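Local coordinates for heme-binding protein HutZ (Vibrio cholerae, PDB 3TGV), which binds heme with high efficiency and very probably degrades it to biliverdin (beta and delta isomers), releasing the iron, at residues T21-Y32 and A50-V58; R93-I102 and S117-R126. The protein carries 1 engineered substitution. All blocks are in the same frame, centred on the assembly; numbering follows the deposited sequence.

Contact 1 of 2, residues T21-Y32 and A50-V58; sequences TVDAQGRPNVSY and ARHARNLEV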
loop_
_atom_site.group_PDB
_atom_site.type_symbol
_atom_site.label_atom_id
_atom_site.label_comp_id
_atom_site.label_asym_id
_atom_site.label_seq_id
_atom_site.Cartn_x
_atom_site.Cartn_y
_atom_site.Cartn_z
ATOM N N THR A 21 -3.530 7.584 -3.337
ATOM C CA THR A 21 -3.856 8.954 -3.696
ATOM C C THR A 21 -4.581 8.960 -5.037
ATOM O O THR A 21 -4.707 7.920 -5.686
ATOM C CB THR A 21 -2.591 9.835 -3.777
ATOM O OG1 THR A 21 -1.690 9.281 -4.741
ATOM C CG2 THR A 21 -1.891 9.876 -2.425
ATOM N N VAL A 22 -5.065 10.127 -5.448
ATOM C CA VAL A 22 -5.789 10.237 -6.713
ATOM C C VAL A 22 -5.421 11.529 -7.419
ATOM O O VAL A 22 -5.201 12.553 -6.768
ATOM C CB VAL A 22 -7.314 10.201 -6.511
ATOM C CG1 VAL A 22 -7.807 8.771 -6.379
ATOM C CG2 VAL A 22 -7.702 11.031 -5.290
ATOM N N ASP A 23 -5.358 11.488 -8.746
ATOM C CA ASP A 23 -5.127 12.714 -9.495
ATOM C C ASP A 23 -6.454 13.450 -9.716
ATOM O O ASP A 23 -7.495 13.004 -9.252
ATOM C CB ASP A 23 -4.391 12.440 -10.811
ATOM C CG ASP A 23 -5.242 11.706 -11.822
ATOM O OD1 ASP A 23 -4.678 11.227 -12.837
ATOM O OD2 ASP A 23 -6.473 11.624 -11.601
ATOM N N ALA A 24 -6.417 14.577 -10.416
ATOM C CA ALA A 24 -7.598 15.433 -10.548
ATOM C C ALA A 24 -8.796 14.727 -11.180
ATOM O O ALA A 24 -9.945 15.099 -10.936
ATOM C CB ALA A 24 -7.249 16.696 -11.328
ATOM N N GLN A 25 -8.523 13.709 -11.990
ATOM C CA GLN A 25 -9.584 12.923 -12.609
ATOM C C GLN A 25 -9.881 11.648 -11.827
ATOM O O GLN A 25 -10.644 10.799 -12.279
ATOM C CB GLN A 25 -9.222 12.570 -14.050
ATOM C CG GLN A 25 -9.205 13.765 -15.006
ATOM C CD GLN A 25 -8.103 14.760 -14.698
ATOM O OE1 GLN A 25 -6.910 14.433 -14.748
ATOM N NE2 GLN A 25 -8.496 15.993 -14.379
ATOM N N GLY A 26 -9.276 11.512 -10.654
ATOM C CA GLY A 26 -9.518 10.346 -9.818
ATOM C C GLY A 26 -8.889 9.038 -10.279
ATOM O O GLY A 26 -9.408 7.970 -9.978
ATOM N N ARG A 27 -7.775 9.110 -11.005
ATOM C CA ARG A 27 -6.968 7.919 -11.255
ATOM C C ARG A 27 -6.163 7.606 -9.992
ATOM O O ARG A 27 -5.447 8.479 -9.485
ATOM C CB ARG A 27 -6.005 8.149 -12.435
ATOM C CG ARG A 27 -6.693 8.505 -13.740
ATOM C CD ARG A 27 -5.686 8.888 -14.811
ATOM N NE ARG A 27 -6.340 9.469 -15.978
ATOM C CZ ARG A 27 -6.505 10.773 -16.168
ATOM N NH1 ARG A 27 -6.063 11.639 -15.262
ATOM N NH2 ARG A 27 -7.108 11.213 -17.268
ATOM N N PRO A 28 -6.272 6.362 -9.480
ATOM C CA PRO A 28 -5.613 5.933 -8.236
ATOM C C PRO A 28 -4.097 5.758 -8.371
ATOM O O PRO A 28 -3.589 5.369 -9.415
ATOM C CB PRO A 28 -6.213 4.548 -7.989
ATOM C CG PRO A 28 -6.504 4.045 -9.374
ATOM C CD PRO A 28 -7.003 5.255 -10.119
ATOM N N ASN A 29 -3.375 6.021 -7.294
ATOM C CA ASN A 29 -1.965 5.670 -7.245
ATOM C C ASN A 29 -1.647 5.109 -5.858
ATOM O O ASN A 29 -2.133 5.627 -4.856
ATOM C CB ASN A 29 -1.114 6.895 -7.563
ATOM C CG ASN A 29 0.353 6.624 -7.432
ATOM O OD1 ASN A 29 0.971 6.971 -6.425
ATOM N ND2 ASN A 29 0.934 5.999 -8.454
ATOM N N VAL A 30 -0.872 4.029 -5.808
ATOM C CA VAL A 30 -0.401 3.486 -4.539
ATOM C C VAL A 30 1.101 3.737 -4.394
ATOM O O VAL A 30 1.860 3.671 -5.373
ATOM C CB VAL A 30 -0.713 1.990 -4.407
ATOM C CG1 VAL A 30 0.128 1.173 -5.345
ATOM C CG2 VAL A 30 -0.516 1.528 -2.951
ATOM N N SER A 31 1.524 4.064 -3.185
ATOM C CA SER A 31 2.907 4.432 -2.932
ATOM C C SER A 31 3.132 4.232 -1.454
ATOM O O SER A 31 2.225 3.781 -0.747
ATOM C CB SER A 31 3.125 5.907 -3.273
ATOM O OG SER A 31 2.258 6.715 -2.492
ATOM N N TYR A 32 4.329 4.564 -0.976
ATOM C CA TYR A 32 4.589 4.568 0.466
ATOM C C TYR A 32 5.402 5.811 0.852
ATOM O O TYR A 32 5.984 6.477 -0.004
ATOM C CB TYR A 32 5.352 3.314 0.886
ATOM C CG TYR A 32 6.832 3.461 0.636
ATOM C CD1 TYR A 32 7.349 3.366 -0.649
ATOM C CD2 TYR A 32 7.706 3.727 1.679
ATOM C CE1 TYR A 32 8.719 3.538 -0.890
ATOM C CE2 TYR A 32 9.066 3.891 1.453
ATOM C CZ TYR A 32 9.564 3.789 0.173
ATOM O OH TYR A 32 10.916 3.946 -0.032
ATOM N N ALA A 50 7.392 12.556 -7.887
ATOM C CA ALA A 50 6.560 11.353 -7.853
ATOM C C ALA A 50 5.068 11.703 -7.903
ATOM O O ALA A 50 4.663 12.797 -7.514
ATOM C CB ALA A 50 6.881 10.538 -6.607
ATOM N N ARG A 51 4.250 10.776 -8.383
ATOM C CA ARG A 51 2.823 11.025 -8.528
ATOM C C ARG A 51 2.100 11.338 -7.233
ATOM O O ARG A 51 1.192 12.169 -7.224
ATOM C CB ARG A 51 2.132 9.833 -9.160
ATOM C CG ARG A 51 2.474 9.643 -10.590
ATOM C CD ARG A 51 1.542 8.659 -11.256
ATOM N NE ARG A 51 2.105 8.286 -12.545
ATOM C CZ ARG A 51 1.784 7.192 -13.219
ATOM N NH1 ARG A 51 0.885 6.343 -12.731
ATOM N NH2 ARG A 51 2.368 6.951 -14.385
ATOM N N HIS A 52 2.457 10.663 -6.145
ATOM C CA HIS A 52 1.656 10.831 -4.928
ATOM C C HIS A 52 1.695 12.277 -4.414
ATOM O O HIS A 52 0.712 12.782 -3.874
ATOM C CB HIS A 52 2.044 9.823 -3.829
ATOM C CG HIS A 52 3.494 9.841 -3.468
ATOM N ND1 HIS A 52 4.034 9.008 -2.511
ATOM C CD2 HIS A 52 4.522 10.590 -3.934
ATOM C CE1 HIS A 52 5.332 9.236 -2.412
ATOM N NE2 HIS A 52 5.648 10.199 -3.259
ATOM N N ALA A 53 2.827 12.945 -4.605
ATOM C CA ALA A 53 2.964 14.339 -4.199
ATOM C C ALA A 53 2.167 15.274 -5.110
ATOM O O ALA A 53 1.530 16.214 -4.643
ATOM C CB ALA A 53 4.430 14.739 -4.171
ATOM N N ARG A 54 2.203 15.021 -6.410
ATOM C CA ARG A 54 1.407 15.810 -7.337
ATOM C C ARG A 54 -0.086 15.543 -7.160
ATOM O O ARG A 54 -0.918 16.437 -7.323
ATOM C CB ARG A 54 1.837 15.538 -8.775
ATOM C CG ARG A 54 3.142 16.226 -9.168
ATOM C CD ARG A 54 3.563 15.825 -10.573
ATOM N NE ARG A 54 4.306 14.568 -10.603
ATOM C CZ ARG A 54 3.962 13.507 -11.328
ATOM N NH1 ARG A 54 2.878 13.547 -12.093
ATOM N NH2 ARG A 54 4.707 12.410 -11.303
ATOM N N ASN A 55 -0.430 14.307 -6.822
ATOM C CA ASN A 55 -1.820 13.977 -6.500
ATOM C C ASN A 55 -2.322 14.696 -5.255
ATOM O O ASN A 55 -3.378 15.313 -5.285
ATOM C CB ASN A 55 -2.015 12.471 -6.348
ATOM C CG ASN A 55 -1.973 11.753 -7.668
ATOM O OD1 ASN A 55 -1.834 12.373 -8.707
ATOM N ND2 ASN A 55 -2.081 10.437 -7.635
ATOM N N LEU A 56 -1.572 14.631 -4.160
ATOM C CA LEU A 56 -2.040 15.269 -2.929
ATOM C C LEU A 56 -2.160 16.784 -3.098
ATOM O O LEU A 56 -2.934 17.433 -2.391
ATOM C CB LEU A 56 -1.133 14.936 -1.748
ATOM C CG LEU A 56 -1.188 13.493 -1.246
ATOM C CD1 LEU A 56 -0.067 13.262 -0.249
ATOM C CD2 LEU A 56 -2.545 13.161 -0.637
ATOM N N GLU A 57 -1.388 17.332 -4.040
ATOM C CA GLU A 57 -1.436 18.755 -4.366
ATOM C C GLU A 57 -2.753 19.174 -4.994
ATOM O O GLU A 57 -3.296 20.220 -4.668
ATOM C CB GLU A 57 -0.337 19.109 -5.359
ATOM C CG GLU A 57 0.843 19.799 -4.745
ATOM C CD GLU A 57 1.667 20.525 -5.779
ATOM O OE1 GLU A 57 1.764 20.021 -6.922
ATOM O OE2 GLU A 57 2.208 21.603 -5.454
ATOM N N VAL A 58 -3.240 18.373 -5.931
ATOM C CA VAL A 58 -4.421 18.739 -6.697
ATOM C C VAL A 58 -5.708 18.164 -6.111
ATOM O O VAL A 58 -6.785 18.733 -6.286
ATOM C CB VAL A 58 -4.293 18.299 -8.172
ATOM C CG1 VAL A 58 -3.895 16.841 -8.266
ATOM C CG2 VAL A 58 -5.596 18.535 -8.904
HETATM O O HOH W 1 -2.628 8.883 -10.048
HETATM O O HOH W 2 -1.178 6.062 -10.785
HETATM O O HOH W 3 3.792 7.936 -6.473
#

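Contact 2 of 2, residues R93-I102 and S117-R126; sequences RDSELWCQVI and SQLQDFMLFR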
loop_
_atom_site.group_PDB
_atom_site.type_symbol
_atom_site.label_atom_id
_atom_site.label_comp_id
_atom_site.label_asym_id
_atom_site.label_seq_id
_atom_site.Cartn_x
_atom_site.Cartn_y
_atom_site.Cartn_z
ATOM N N ARG A 93 7.071 25.747 3.920
ATOM C CA ARG A 93 8.481 25.595 4.217
ATOM C C ARG A 93 8.949 26.595 5.267
ATOM O O ARG A 93 8.667 27.787 5.183
ATOM C CB ARG A 93 9.306 25.743 2.938
ATOM C CG ARG A 93 10.796 25.589 3.144
ATOM C CD ARG A 93 11.508 25.378 1.815
ATOM N NE ARG A 93 12.437 24.254 1.889
ATOM C CZ ARG A 93 12.280 23.102 1.242
ATOM N NH1 ARG A 93 11.236 22.915 0.440
ATOM N NH2 ARG A 93 13.181 22.140 1.384
ATOM N N ASP A 94 9.663 26.089 6.264
ATOM C CA ASP A 94 10.271 26.931 7.280
ATOM C C ASP A 94 9.276 27.548 8.253
ATOM O O ASP A 94 9.669 28.284 9.154
ATOM C CB ASP A 94 11.125 28.011 6.626
ATOM C CG ASP A 94 12.393 27.453 6.036
ATOM O OD1 ASP A 94 13.049 26.631 6.715
ATOM O OD2 ASP A 94 12.720 27.823 4.889
ATOM N N SER A 95 7.994 27.247 8.078
ATOM C CA SER A 95 7.004 27.643 9.068
ATOM C C SER A 95 7.271 26.893 10.370
ATOM O O SER A 95 8.056 25.937 10.403
ATOM C CB SER A 95 5.585 27.346 8.578
ATOM O OG SER A 95 5.337 25.950 8.521
ATOM N N GLU A 96 6.616 27.320 11.443
ATOM C CA GLU A 96 6.842 26.708 12.742
ATOM C C GLU A 96 6.499 25.212 12.727
ATOM O O GLU A 96 7.234 24.395 13.280
ATOM C CB GLU A 96 6.032 27.435 13.808
ATOM C CG GLU A 96 6.463 27.132 15.231
ATOM C CD GLU A 96 5.712 27.974 16.243
ATOM O OE1 GLU A 96 4.922 27.401 17.026
ATOM O OE2 GLU A 96 5.910 29.211 16.248
ATOM N N LEU A 97 5.386 24.858 12.091
ATOM C CA LEU A 97 5.016 23.452 11.956
ATOM C C LEU A 97 6.070 22.676 11.168
ATOM O O LEU A 97 6.408 21.543 11.514
ATOM C CB LEU A 97 3.646 23.309 11.296
ATOM C CG LEU A 97 3.045 21.897 11.305
ATOM C CD1 LEU A 97 3.204 21.252 12.679
ATOM C CD2 LEU A 97 1.571 21.920 10.891
ATOM N N TRP A 98 6.586 23.292 10.109
ATOM C CA TRP A 98 7.624 22.679 9.289
ATOM C C TRP A 98 8.836 22.316 10.125
ATOM O O TRP A 98 9.313 21.181 10.096
ATOM C CB TRP A 98 8.058 23.630 8.174
ATOM C CG TRP A 98 9.292 23.182 7.453
ATOM C CD1 TRP A 98 10.588 23.303 7.883
ATOM C CD2 TRP A 98 9.358 22.551 6.168
ATOM N NE1 TRP A 98 11.447 22.782 6.945
ATOM C CE2 TRP A 98 10.716 22.318 5.883
ATOM C CE3 TRP A 98 8.394 22.167 5.231
ATOM C CZ2 TRP A 98 11.136 21.709 4.703
ATOM C CZ3 TRP A 98 8.813 21.567 4.061
ATOM C CH2 TRP A 98 10.171 21.342 3.806
ATOM N N CYS A 99 9.343 23.291 10.868
ATOM C CA CYS A 99 10.540 23.081 11.667
ATOM C C CYS A 99 10.337 21.982 12.708
ATOM O O CYS A 99 11.219 21.152 12.920
ATOM C CB CYS A 99 10.971 24.397 12.319
ATOM S SG CYS A 99 11.300 25.724 11.116
ATOM N N GLN A 100 9.170 21.964 13.344
ATOM C CA GLN A 100 8.875 20.947 14.354
ATOM C C GLN A 100 8.872 19.540 13.761
ATOM O O GLN A 100 9.530 18.629 14.273
ATOM C CB GLN A 100 7.531 21.230 15.018
ATOM C CG GLN A 100 7.497 22.527 15.803
ATOM C CD GLN A 100 6.083 22.988 16.107
ATOM O OE1 GLN A 100 5.224 22.193 16.500
ATOM N NE2 GLN A 100 5.831 24.279 15.914
ATOM N N VAL A 101 8.126 19.366 12.678
ATOM C CA VAL A 101 8.001 18.059 12.047
ATOM C C VAL A 101 9.335 17.605 11.449
ATOM O O VAL A 101 9.713 16.441 11.589
ATOM C CB VAL A 101 6.889 18.047 10.979
ATOM C CG1 VAL A 101 6.804 16.676 10.305
ATOM C CG2 VAL A 101 5.557 18.414 11.611
ATOM N N ILE A 102 10.052 18.516 10.792
ATOM C CA ILE A 102 11.366 18.168 10.263
ATOM C C ILE A 102 12.257 17.664 11.397
ATOM O O ILE A 102 12.919 16.627 11.280
ATOM C CB ILE A 102 12.052 19.357 9.563
ATOM C CG1 ILE A 102 11.267 19.795 8.324
ATOM C CG2 ILE A 102 13.463 18.983 9.166
ATOM C CD1 ILE A 102 11.093 18.712 7.281
ATOM N N SER A 117 15.366 17.549 3.391
ATOM C CA SER A 117 14.680 18.768 3.800
ATOM C C SER A 117 15.262 20.020 3.135
ATOM O O SER A 117 14.747 21.126 3.331
ATOM C CB SER A 117 14.727 18.921 5.319
ATOM O OG SER A 117 16.027 19.299 5.739
ATOM N N GLN A 118 16.331 19.847 2.355
ATOM C CA GLN A 118 16.955 20.963 1.650
ATOM C C GLN A 118 16.422 21.072 0.232
ATOM O O GLN A 118 16.448 22.148 -0.369
ATOM C CB GLN A 118 18.477 20.791 1.579
ATOM C CG GLN A 118 19.124 20.342 2.868
ATOM C CD GLN A 118 18.875 21.303 4.011
ATOM O OE1 GLN A 118 19.202 21.009 5.161
ATOM N NE2 GLN A 118 18.295 22.459 3.701
ATOM N N LEU A 119 15.955 19.949 -0.302
ATOM C CA LEU A 119 15.572 19.868 -1.704
ATOM C C LEU A 119 14.218 20.508 -1.973
ATOM O O LEU A 119 13.272 20.329 -1.200
ATOM C CB LEU A 119 15.552 18.412 -2.148
ATOM C CG LEU A 119 16.824 17.637 -1.829
ATOM C CD1 LEU A 119 16.687 16.209 -2.320
ATOM C CD2 LEU A 119 18.027 18.317 -2.466
ATOM N N GLN A 120 14.121 21.241 -3.080
ATOM C CA GLN A 120 12.902 21.983 -3.382
ATOM C C GLN A 120 11.741 21.093 -3.818
ATOM O O GLN A 120 10.583 21.405 -3.524
ATOM C CB GLN A 120 13.148 23.105 -4.405
ATOM C CG GLN A 120 13.122 22.684 -5.870
ATOM C CD GLN A 120 12.608 23.799 -6.777
ATOM O OE1 GLN A 120 11.613 24.460 -6.468
ATOM N NE2 GLN A 120 13.290 24.017 -7.893
ATOM N N ASP A 121 12.022 19.984 -4.502
ATOM C CA ASP A 121 10.911 19.097 -4.850
ATOM C C ASP A 121 10.380 18.276 -3.669
ATOM O O ASP A 121 9.343 17.631 -3.784
ATOM C CB ASP A 121 11.162 18.225 -6.099
ATOM C CG ASP A 121 12.552 17.660 -6.157
ATOM O OD1 ASP A 121 12.915 16.863 -5.269
ATOM O OD2 ASP A 121 13.274 17.995 -7.116
ATOM N N PHE A 122 11.062 18.313 -2.530
ATOM C CA PHE A 122 10.532 17.611 -1.365
ATOM C C PHE A 122 9.582 18.468 -0.565
ATOM O O PHE A 122 9.969 19.486 -0.001
ATOM C CB PHE A 122 11.633 17.020 -0.494
ATOM C CG PHE A 122 12.049 15.650 -0.925
ATOM C CD1 PHE A 122 13.022 15.487 -1.891
ATOM C CD2 PHE A 122 11.440 14.524 -0.388
ATOM C CE1 PHE A 122 13.401 14.226 -2.306
ATOM C CE2 PHE A 122 11.813 13.258 -0.796
ATOM C CZ PHE A 122 12.795 13.108 -1.755
ATOM N N MET A 123 8.326 18.036 -0.545
ATOM C CA MET A 123 7.247 18.773 0.080
ATOM C C MET A 123 6.808 18.048 1.345
ATOM O O MET A 123 6.858 16.819 1.410
ATOM C CB MET A 123 6.065 18.858 -0.884
ATOM C CG MET A 123 6.436 19.317 -2.273
ATOM S SD MET A 123 5.051 19.162 -3.413
ATOM C CE MET A 123 5.025 20.822 -4.099
ATOM N N LEU A 124 6.372 18.807 2.343
ATOM C CA LEU A 124 5.885 18.216 3.585
ATOM C C LEU A 124 4.367 18.293 3.644
ATOM O O LEU A 124 3.792 19.381 3.623
ATOM C CB LEU A 124 6.501 18.940 4.781
ATOM C CG LEU A 124 6.044 18.545 6.186
ATOM C CD1 LEU A 124 6.401 17.094 6.494
ATOM C CD2 LEU A 124 6.674 19.479 7.200
ATOM N N PHE A 125 3.711 17.140 3.708
ATOM C CA PHE A 125 2.253 17.113 3.778
ATOM C C PHE A 125 1.771 16.697 5.159
ATOM O O PHE A 125 2.246 15.712 5.712
ATOM C CB PHE A 125 1.657 16.164 2.728
ATOM C CG PHE A 125 1.758 16.671 1.312
ATOM C CD1 PHE A 125 0.705 17.361 0.731
ATOM C CD2 PHE A 125 2.898 16.448 0.567
ATOM C CE1 PHE A 125 0.791 17.825 -0.568
ATOM C CE2 PHE A 125 2.990 16.912 -0.729
ATOM C CZ PHE A 125 1.936 17.602 -1.297
ATOM N N ARG A 126 0.834 17.462 5.707
ATOM C CA ARG A 126 0.104 17.043 6.903
ATOM C C ARG A 126 -1.132 16.242 6.519
ATOM O O ARG A 126 -1.910 16.662 5.667
ATOM C CB ARG A 126 -0.319 18.247 7.743
ATOM C CG ARG A 126 -1.523 17.939 8.608
ATOM C CD ARG A 126 -1.562 18.729 9.901
ATOM N NE ARG A 126 -1.986 20.107 9.708
ATOM C CZ ARG A 126 -2.660 20.807 10.615
ATOM N NH1 ARG A 126 -2.999 20.249 11.775
ATOM N NH2 ARG A 126 -3.002 22.066 10.363
#

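Contact 1 of 2, residues T21-Y32 and A50-V58
In the split-barrel sheet characteristic of the FMN-binding clan, the antiparallel hairpin made by strands 16-22 and 28-38 is covered on one side by helix 51-58, and N55 points from that helix toward the hairpin. Its amide nitrogen ND2 donates to T21 OG1 at 3.1 Å, a fairly straight bond (158°) lying near the amide plane, and the same nitrogen gives to a water held by R27 O. Asparagine suits the place because one short planar group serves both acceptors. T21 uses its other branch for packing, CG2 resting 3.8 Å from L56 CD2. Along strand 28-38, N29 packs CB on N55 ND2, while its polar atoms reach the helix through water: one molecule joins OD1 to H52 N, and another joins ND2 to R51 NH1, whose main partner is D85 of the second subunit. At the turn D23-G26, A24 CB packs tightly on V58 CG2, 3.5 Å away, while the D23 carboxylate turns back to R27 NH1 in a salt bridge. H52 has CG between its backbone N and carbonyl carbon (chi1 55°), which carries the ring to S31; there S31 OG and H52 ND1 share a hydrogen bond of 2.9 Å at the ring edge.

Contact 2 of 2, residues R93-I102 and S117-R126
W98 meets L124 obliquely through the benzo end of its indole, with CZ3 3.6 Å from L124 CB. L124 CG stands anti to the backbone N (chi1 176°), and this spreads its two methyls beneath helix 96-109: CD2 meets W98 CE3 at 3.7 Å, while CD1 reaches V101 CG1 at 3.9 Å. A branched leucine suits this buried spot, since its two methyls can spread over W98 and V101. The indole is held from both faces by its own segment, with the backbone of R93 and D94 over one and I102 CG1 over the other. I102 CG2 touches S117 CB. The R93 chain, bent at chi3, passes the tryptophan, and W98 CH2 lies over the centre of the R93 guanidinium, 3.7 Å above the plane. R93 NH2 donates to L119 O at 3.2 Å from above the carbonyl plane, on the face opposite F122 N; its bond to S117 O is weak (130°). Arginine suits the place because one terminal nitrogen can offer two N-H groups to two loop carbonyls while the flat group lies against the indole. L97 CD2 sits over one face of the R126 guanidinium, whose NH1 bonds to E40 O. Helix segment 96-102 crosses strand segment 122-126 at 97°, packing helix 96-109 on the split-barrel sheet of the FMN-binding clan, where strand 122-129 runs antiparallel between 41-47 and 81-91.

Contacts 1 and 2 lie 19 Å apart between centres, yet both join a helix to the same antiparallel sheet, and they follow one another along the chain. Strand 122-129 links them: L124 points toward helix 96-109 in contact 2, whereas its neighbours M123 and F125 reach helix 51-58 of contact 1. F125 CE1 packs 3.7 Å from L56 CB, and F125 CZ lies 3.6 Å from A53 O. The two contacts differ in their surroundings, because contact 1 borders the second subunit, which supplies D85 to R51 and packs against V22 and V30, while no other chain of the assembly touches the segments of contact 2.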